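Local coordinates for hypothetical protein AF1796 (Archaeoglobus fulgidus, PDB 1VIM) that is of unknown function but may bind a carbohydrate derivative and act as a sugar isomerase of the SIS family, at residues Val92-Ser97 with Val120-Lys125. Numbering follows the deposited sequence.
Sequences VLVGIS and VAVTGK. Unlike the reference sequence in segment 92-97: G95 (reference Ala).
Segments 92-96 and 120-123 run parallel, at 14° to each other, and four backbone hydrogen bonds join them: V120 N to L93 O, G95 N to V120 O, V122 N to G95 O and S97 N to V122 O. V120 and V122 are each held by both N and O. Strand 92-96 is the central strand of the parallel sheet of the SIS domain, an alpha-beta-alpha fold, and strand 118-123 lies next to it. Helix 103-115 connects them as a beta-alpha-beta crossover. The longest of these bonds, S97 N to V122 O, measures 3.0 Å.

V92, V94, I96, V120 and V122 form one apolar surface. CG2 of V92 meets CG2 of V120 at 4.0 Å. V94 CG1 lies anti to its own N (chi1 -180°) and reaches V122 CG2, again at 4.0 Å. I96 runs alongside V122, its CG1 4.2 Å from V122 CB. Helix 34-46 covers V120 and V122 through M40, while helix 56-71 packs on I96. G95 pairs with A121, whose methyl group points to the other face of the sheet.

S97 OG is hydrogen-bonded to T102 OG1. T123 OG1 lies 2.9 Å from S97 O, but G98 O competes for its one proton. The same OG1 accepts K125 N at 3.2 Å, closing an ST turn.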
loop_
_atom_site.group_PDB
_atom_site.type_symbol
_atom_site.label_atom_id
_atom_site.label_comp_id
_atom_site.label_asym_id
_atom_site.label_seq_id
_atom_site.Cartn_x
_atom_site.Cartn_y
_atom_site.Cartn_z
ATOM N N VAL A 92 19.261 -2.888 11.190
ATOM C CA VAL A 92 18.623 -4.084 11.705
ATOM C C VAL A 92 17.302 -4.282 10.982
ATOM O O VAL A 92 16.563 -3.327 10.760
ATOM C CB VAL A 92 18.446 -4.025 13.234
ATOM C CG1 VAL A 92 17.531 -2.906 13.647
ATOM C CG2 VAL A 92 17.945 -5.372 13.782
ATOM N N LEU A 93 17.033 -5.519 10.621
ATOM C CA LEU A 93 15.765 -5.921 10.027
ATOM C C LEU A 93 14.984 -6.666 11.081
ATOM O O LEU A 93 15.529 -7.567 11.740
ATOM C CB LEU A 93 16.043 -6.855 8.848
ATOM C CG LEU A 93 14.827 -7.449 8.124
ATOM C CD1 LEU A 93 13.910 -6.346 7.518
ATOM C CD2 LEU A 93 15.310 -8.384 7.041
ATOM N N VAL A 94 13.718 -6.301 11.242
ATOM C CA VAL A 94 12.806 -7.015 12.133
ATOM C C VAL A 94 11.819 -7.741 11.222
ATOM O O VAL A 94 11.034 -7.111 10.516
ATOM C CB VAL A 94 12.049 -6.072 13.089
ATOM C CG1 VAL A 94 11.114 -6.893 13.992
ATOM C CG2 VAL A 94 13.059 -5.233 13.932
ATOM N N GLY A 95 11.848 -9.064 11.248
ATOM C CA GLY A 95 10.959 -9.885 10.446
ATOM C C GLY A 95 9.933 -10.561 11.321
ATOM O O GLY A 95 10.266 -11.171 12.339
ATOM N N ILE A 96 8.679 -10.467 10.928
ATOM C CA ILE A 96 7.571 -11.047 11.686
ATOM C C ILE A 96 6.961 -12.175 10.891
ATOM O O ILE A 96 6.489 -11.974 9.776
ATOM C CB ILE A 96 6.507 -9.968 11.953
ATOM C CG1 ILE A 96 7.130 -8.783 12.685
ATOM C CG2 ILE A 96 5.338 -10.565 12.760
ATOM C CD1 ILE A 96 6.157 -7.664 12.929
ATOM N N SER A 97 7.014 -13.384 11.443
ATOM C CA SER A 97 6.481 -14.590 10.780
ATOM C C SER A 97 6.156 -15.618 11.827
ATOM O O SER A 97 7.052 -16.046 12.550
ATOM C CB SER A 97 7.530 -15.158 9.825
ATOM O OG SER A 97 7.162 -16.457 9.354
ATOM N N VAL A 120 16.289 -9.439 13.734
ATOM C CA VAL A 120 15.451 -9.877 14.829
ATOM C C VAL A 120 14.294 -10.633 14.230
ATOM O O VAL A 120 13.573 -10.094 13.379
ATOM C CB VAL A 120 14.902 -8.705 15.662
ATOM C CG1 VAL A 120 13.973 -9.207 16.750
ATOM C CG2 VAL A 120 16.029 -7.851 16.223
ATOM N N ALA A 121 14.089 -11.871 14.685
ATOM C CA ALA A 121 12.951 -12.667 14.235
ATOM C C ALA A 121 11.893 -12.655 15.312
ATOM O O ALA A 121 12.157 -13.070 16.426
ATOM C CB ALA A 121 13.387 -14.104 13.901
ATOM N N VAL A 122 10.694 -12.181 14.973
ATOM C CA VAL A 122 9.530 -12.263 15.856
ATOM C C VAL A 122 8.691 -13.409 15.311
ATOM O O VAL A 122 8.065 -13.280 14.252
ATOM C CB VAL A 122 8.720 -10.955 15.897
ATOM C CG1 VAL A 122 7.521 -11.110 16.817
ATOM C CG2 VAL A 122 9.602 -9.783 16.321
ATOM N N THR A 123 8.704 -14.518 16.034
ATOM C CA THR A 123 8.212 -15.784 15.496
ATOM C C THR A 123 7.742 -16.702 16.605
ATOM O O THR A 123 8.167 -16.548 17.753
ATOM C CB THR A 123 9.336 -16.463 14.630
ATOM O OG1 THR A 123 8.871 -17.704 14.065
ATOM C CG2 THR A 123 10.581 -16.847 15.462
ATOM N N GLY A 124 6.894 -17.676 16.257
ATOM C CA GLY A 124 6.466 -18.669 17.218
ATOM C C GLY A 124 7.371 -19.887 17.239
ATOM O O GLY A 124 7.197 -20.757 18.098
ATOM N N LYS A 125 8.343 -19.967 16.329
ATOM C CA LYS A 125 9.137 -21.188 16.163
ATOM C C LYS A 125 10.617 -20.904 16.280
ATOM O O LYS A 125 11.228 -20.365 15.352
ATOM C CB LYS A 125 8.804 -21.841 14.815
ATOM C CG LYS A 125 7.363 -22.284 14.628
ATOM C CD LYS A 125 6.948 -23.387 15.601
ATOM C CE LYS A 125 7.640 -24.697 15.283
ATOM N NZ LYS A 125 7.124 -25.839 16.101
#